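Phosphoethanolamine N-methyltransferase 1 (Haemonchus contortus, PDB 4KRG) catalyses methyl transfer from S-adenosylmethionine to phosphoethanolamine, probably the first methylation on the nematode route to phosphocholine. Local coordinates at residues W209-Q214 with W234-V239; A198-D203 with V242-T247. All blocks are in the same frame, centred on the assembly; numbering follows the deposited sequence.

Interactions 1 and 2 lie in the same part of the fold but at different depths, their centres about 13 Å apart. Interaction 1 pairs two long antiparallel strands; half of its touching residues are buried, and the two segments bury 680 Å² between them. Interaction 2 is a surface contact of 365 Å², set about 23 Å from the centre of the chain, where the loop leaving strand 231-240 meets short strand 200-202. Strand 208-218 joins the two, because it also pairs with 200-202: Trp209 hydrogen-bonds through its backbone with Tyr201 and through NE1 with Asp203. Interaction 1 rests on five regular backbone bonds, with a lysine over an indole at one end; interaction 2 combines two Thr247-Arg200 backbone bonds with two arginine-carboxylate pairs and bridging waters.

Interaction 1: residues W209-Q214 with W234-V239; sequences WKFDVQ and WLTKKV
Lys238 lies across the indole of Trp209: its CE is 3.5 Å from CD2 over one face, and NZ stands 4.5 Å from the centroid of the five-membered ring, 8° off the normal, a cation-pi contact. CG anti to the backbone N (chi1 169°) and an extended chain beyond it carry the ammonium this far. Its hydrogen bonds are to the carbonyls of Met147, in the last turn of helix 136-149, and of Leu150, just after it, while Trp209 NE1 is satisfied by Asp203.

Five backbone bonds join the strands. Lys210 N gives to Val239 O at 2.9 Å and Val239 N to Lys210 O; Asp212 N gives to Lys237 O at 2.7 Å and Lys237 N returns the bond to Asp212 O. Beyond them Gln214 N reaches Leu235 O. Alternate residues Trp234, Thr236 and Lys238 bond the other way, to Leu158, Ile156, and Asp153 and Gly154. Lys210-Val239 and Asp212-Lys237 are hydrogen-bonded pairs, and Phe211-Lys238 and Val213-Thr236 non-hydrogen-bonded ones.

The last four share a sheet face, where Thr236 CG2 meets Phe211 CB at 3.4 Å and Val213 packs against helix 189-198. On the other face Val239 CG2 touches Lys210 CG at 3.7 Å, and one water accepts from both Gln214 NE2 (3.2 Å) and Lys237 NZ (3.1 Å).

Strand 231-240 also runs antiparallel to 154-161, which places it between that strand and 208-218. A reversed strand inserted between two others is the 5-7-6 arrangement of the Rossmann-like class I methyltransferase fold, with 154-161, 231-240 and 208-218 as strands 5, 7 and 6.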
# COMPACT_ATOMS: atom_id res chain seq x y z
N TRP A 209 -1.78 11.50 19.38
CA TRP A 209 -1.27 10.35 18.65
C TRP A 209 -1.44 10.51 17.15
O TRP A 209 -2.31 11.23 16.69
CB TRP A 209 -1.95 9.08 19.13
CG TRP A 209 -1.76 8.86 20.59
CD1 TRP A 209 -2.59 9.26 21.60
CD2 TRP A 209 -0.64 8.23 21.20
NE1 TRP A 209 -2.06 8.90 22.81
CE2 TRP A 209 -0.86 8.26 22.60
CE3 TRP A 209 0.52 7.62 20.73
CZ2 TRP A 209 0.04 7.71 23.51
CZ3 TRP A 209 1.41 7.08 21.62
CH2 TRP A 209 1.17 7.13 23.00
N LYS A 210 -0.58 9.83 16.40
CA LYS A 210 -0.73 9.74 14.96
C LYS A 210 -0.42 8.32 14.53
O LYS A 210 0.10 7.52 15.31
CB LYS A 210 0.18 10.73 14.24
CG LYS A 210 1.67 10.49 14.43
CD LYS A 210 2.45 11.60 13.73
CE LYS A 210 3.92 11.54 14.08
NZ LYS A 210 4.67 12.63 13.40
N PHE A 211 -0.74 8.02 13.28
CA PHE A 211 -0.46 6.72 12.71
C PHE A 211 0.81 6.81 11.87
O PHE A 211 0.98 7.75 11.11
CB PHE A 211 -1.63 6.30 11.83
CG PHE A 211 -2.76 5.65 12.60
CD1 PHE A 211 -2.50 4.72 13.59
CD2 PHE A 211 -4.08 5.97 12.32
CE1 PHE A 211 -3.53 4.11 14.28
CE2 PHE A 211 -5.11 5.36 13.00
CZ PHE A 211 -4.84 4.44 13.99
N ASP A 212 1.70 5.84 12.05
CA ASP A 212 2.86 5.70 11.18
C ASP A 212 2.57 4.55 10.22
O ASP A 212 2.69 3.37 10.60
CB ASP A 212 4.12 5.42 12.01
CG ASP A 212 5.35 5.17 11.15
OD1 ASP A 212 5.34 5.53 9.95
OD2 ASP A 212 6.34 4.62 11.67
N VAL A 213 2.16 4.88 8.99
CA VAL A 213 1.85 3.87 7.99
C VAL A 213 3.15 3.27 7.48
O VAL A 213 3.88 3.91 6.72
CB VAL A 213 1.05 4.43 6.82
CG1 VAL A 213 0.62 3.30 5.91
CG2 VAL A 213 -0.17 5.15 7.33
N GLN A 214 3.44 2.04 7.89
CA GLN A 214 4.74 1.46 7.66
C GLN A 214 4.97 1.09 6.19
O GLN A 214 6.10 1.13 5.70
CB GLN A 214 4.96 0.26 8.57
CG GLN A 214 4.93 0.63 10.05
CD GLN A 214 5.98 -0.10 10.86
OE1 GLN A 214 6.34 -1.24 10.57
NE2 GLN A 214 6.48 0.56 11.90
N TRP A 234 -1.94 -2.56 4.55
CA TRP A 234 -1.08 -1.62 5.25
C TRP A 234 -0.90 -2.08 6.68
O TRP A 234 -1.86 -2.52 7.31
CB TRP A 234 -1.73 -0.23 5.29
CG TRP A 234 -2.20 0.27 3.97
CD1 TRP A 234 -1.48 1.00 3.06
CD2 TRP A 234 -3.51 0.11 3.41
NE1 TRP A 234 -2.26 1.28 1.97
CE2 TRP A 234 -3.50 0.75 2.15
CE3 TRP A 234 -4.68 -0.53 3.84
CZ2 TRP A 234 -4.63 0.77 1.33
CZ3 TRP A 234 -5.79 -0.51 3.01
CH2 TRP A 234 -5.76 0.14 1.77
N LEU A 235 0.31 -1.96 7.19
CA LEU A 235 0.55 -2.11 8.62
C LEU A 235 0.88 -0.73 9.17
O LEU A 235 1.75 -0.03 8.64
CB LEU A 235 1.70 -3.08 8.90
CG LEU A 235 1.94 -3.41 10.37
CD1 LEU A 235 0.71 -4.06 10.98
CD2 LEU A 235 3.14 -4.33 10.51
N THR A 236 0.18 -0.35 10.22
CA THR A 236 0.19 1.02 10.72
C THR A 236 0.37 1.03 12.24
O THR A 236 -0.29 0.28 12.96
CB THR A 236 -1.11 1.72 10.33
OG1 THR A 236 -1.21 1.75 8.90
CG2 THR A 236 -1.15 3.11 10.85
N LYS A 237 1.27 1.89 12.72
CA LYS A 237 1.66 1.91 14.12
C LYS A 237 1.17 3.18 14.83
O LYS A 237 1.26 4.27 14.26
CB LYS A 237 3.18 1.81 14.23
CG LYS A 237 3.70 1.50 15.62
CD LYS A 237 5.22 1.46 15.66
CE LYS A 237 5.73 1.09 17.04
NZ LYS A 237 7.22 1.14 17.08
N LYS A 238 0.68 3.03 16.05
CA LYS A 238 0.25 4.17 16.87
C LYS A 238 1.46 4.77 17.57
O LYS A 238 2.11 4.12 18.39
CB LYS A 238 -0.78 3.73 17.91
CG LYS A 238 -1.10 4.76 18.98
CD LYS A 238 -2.10 4.21 19.97
CE LYS A 238 -2.35 5.18 21.11
NZ LYS A 238 -3.42 4.66 22.02
N VAL A 239 1.78 6.02 17.23
CA VAL A 239 2.98 6.68 17.73
C VAL A 239 2.65 8.10 18.19
O VAL A 239 1.66 8.67 17.77
CB VAL A 239 4.09 6.72 16.66
CG1 VAL A 239 4.49 5.31 16.24
CG2 VAL A 239 3.61 7.51 15.46
O HOH W 1 8.33 -0.18 14.45

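Interaction 2: residues A198-D203 with V242-T247; sequences AIRYRD and VGDEET
Arg200 and Asp244 meet because the arginine sets CG beside its backbone N and bends at chi2 (both torsions -63°), turning NE toward the carboxylate; in Thr247 a chi1 of 45° sets OG1 between its own backbone N and carbonyl carbon, where it faces Arg200 N. The contact joins short strand 200-202, hairpin partner of strand 208-218, to the irregular loop linking strand 231-240 with helix 249-271.

Thr247 grips Arg200 from both ends of the residue: OG1 accepts from Arg200 N at 2.8 Å, and Thr247 N gives to Arg200 O at 3.1 Å, on a lone pair in the carbonyl plane. Arg200 NE and Asp244 OD2 form a salt bridge of 2.7 Å, the carboxylate using its anti lone pair, with the two planar groups 24° apart. Guanidinium NH1 also bonds Ile199 O, from well above the carbonyl plane, and Arg197 O, which, with the Asp244 bond at NE, probably restrains its rotation beside the end of helix 189-198.

Arg202 and Glu246 make a more open pair. Arg202 CB packs on Glu246 CD at 3.4 Å, while NE to OE1 is a long salt bridge of 3.6 Å. A water spans that gap, accepting from Arg202 NE at 3.0 Å and donating to Glu246 OE1 at 2.9 Å.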
# COMPACT_ATOMS: atom_id res chain seq x y z
N ALA A 198 -3.21 11.31 8.16
CA ALA A 198 -3.82 12.57 8.60
C ALA A 198 -4.24 12.55 10.06
O ALA A 198 -4.14 13.57 10.75
CB ALA A 198 -5.01 12.92 7.72
N ILE A 199 -4.74 11.41 10.52
CA ILE A 199 -5.35 11.30 11.84
C ILE A 199 -4.45 11.81 12.98
O ILE A 199 -3.27 11.46 13.07
CB ILE A 199 -5.82 9.85 12.13
CG1 ILE A 199 -7.08 9.53 11.34
CG2 ILE A 199 -6.09 9.64 13.62
CD1 ILE A 199 -7.49 8.07 11.38
N ARG A 200 -5.03 12.65 13.83
CA ARG A 200 -4.40 13.09 15.06
C ARG A 200 -5.44 12.92 16.16
O ARG A 200 -6.48 13.57 16.12
CB ARG A 200 -3.99 14.56 14.97
CG ARG A 200 -2.94 14.85 13.92
CD ARG A 200 -1.65 14.14 14.22
NE ARG A 200 -0.62 14.45 13.24
CZ ARG A 200 -0.50 13.84 12.07
NH1 ARG A 200 -1.35 12.88 11.72
NH2 ARG A 200 0.47 14.19 11.24
N TYR A 201 -5.16 12.05 17.12
CA TYR A 201 -6.11 11.74 18.18
C TYR A 201 -5.57 12.12 19.56
O TYR A 201 -4.47 11.71 19.93
CB TYR A 201 -6.44 10.25 18.15
CG TYR A 201 -7.27 9.75 19.31
CD1 TYR A 201 -8.66 9.83 19.28
CD2 TYR A 201 -6.68 9.17 20.43
CE1 TYR A 201 -9.42 9.37 20.33
CE2 TYR A 201 -7.44 8.70 21.49
CZ TYR A 201 -8.81 8.80 21.43
OH TYR A 201 -9.57 8.34 22.48
N ARG A 202 -6.35 12.89 20.32
CA ARG A 202 -6.02 13.17 21.71
C ARG A 202 -6.76 12.21 22.62
O ARG A 202 -7.99 12.16 22.60
CB ARG A 202 -6.37 14.61 22.09
CG ARG A 202 -5.86 15.01 23.47
CD ARG A 202 -6.16 16.47 23.82
NE ARG A 202 -5.26 17.41 23.16
CZ ARG A 202 -4.08 17.80 23.64
NH1 ARG A 202 -3.64 17.33 24.80
NH2 ARG A 202 -3.33 18.67 22.97
N ASP A 203 -6.02 11.46 23.42
CA ASP A 203 -6.65 10.48 24.30
C ASP A 203 -7.21 11.12 25.58
O ASP A 203 -7.16 12.34 25.74
CB ASP A 203 -5.74 9.26 24.56
CG ASP A 203 -4.52 9.58 25.43
OD1 ASP A 203 -4.52 10.58 26.17
OD2 ASP A 203 -3.55 8.80 25.39
N VAL A 242 3.70 14.69 19.19
CA VAL A 242 3.93 15.82 20.10
C VAL A 242 3.68 17.16 19.41
O VAL A 242 4.22 17.43 18.34
CB VAL A 242 5.37 15.80 20.66
CG1 VAL A 242 5.61 17.01 21.55
CG2 VAL A 242 5.64 14.51 21.43
N GLY A 243 2.87 18.00 20.04
CA GLY A 243 2.64 19.35 19.55
C GLY A 243 1.64 19.47 18.42
O GLY A 243 1.34 20.58 17.97
N ASP A 244 1.12 18.34 17.94
CA ASP A 244 0.16 18.38 16.85
C ASP A 244 -1.23 18.75 17.38
O ASP A 244 -1.44 18.76 18.59
CB ASP A 244 0.12 17.04 16.12
CG ASP A 244 1.39 16.78 15.32
OD1 ASP A 244 2.38 17.51 15.51
OD2 ASP A 244 1.39 15.83 14.51
N GLU A 245 -2.15 19.06 16.47
CA GLU A 245 -3.52 19.40 16.85
C GLU A 245 -4.51 18.34 16.35
O GLU A 245 -4.31 17.77 15.28
CB GLU A 245 -3.91 20.78 16.32
CG GLU A 245 -3.88 20.90 14.80
CD GLU A 245 -4.58 22.14 14.29
OE1 GLU A 245 -4.73 23.11 15.07
OE2 GLU A 245 -4.99 22.16 13.11
N GLU A 246 -5.57 18.10 17.12
CA GLU A 246 -6.53 17.05 16.79
C GLU A 246 -7.16 17.26 15.43
O GLU A 246 -7.31 18.39 14.97
CB GLU A 246 -7.65 16.99 17.83
CG GLU A 246 -7.20 16.57 19.21
CD GLU A 246 -8.31 16.64 20.23
OE1 GLU A 246 -8.20 17.45 21.17
OE2 GLU A 246 -9.29 15.88 20.10
N THR A 247 -7.52 16.16 14.78
CA THR A 247 -8.28 16.24 13.55
C THR A 247 -9.65 15.70 13.86
O THR A 247 -9.79 14.54 14.25
CB THR A 247 -7.65 15.40 12.43
OG1 THR A 247 -7.27 14.12 12.96
CG2 THR A 247 -6.42 16.09 11.88
O HOH W 2 -9.42 13.45 19.09
O HOH W 3 -6.18 19.57 21.23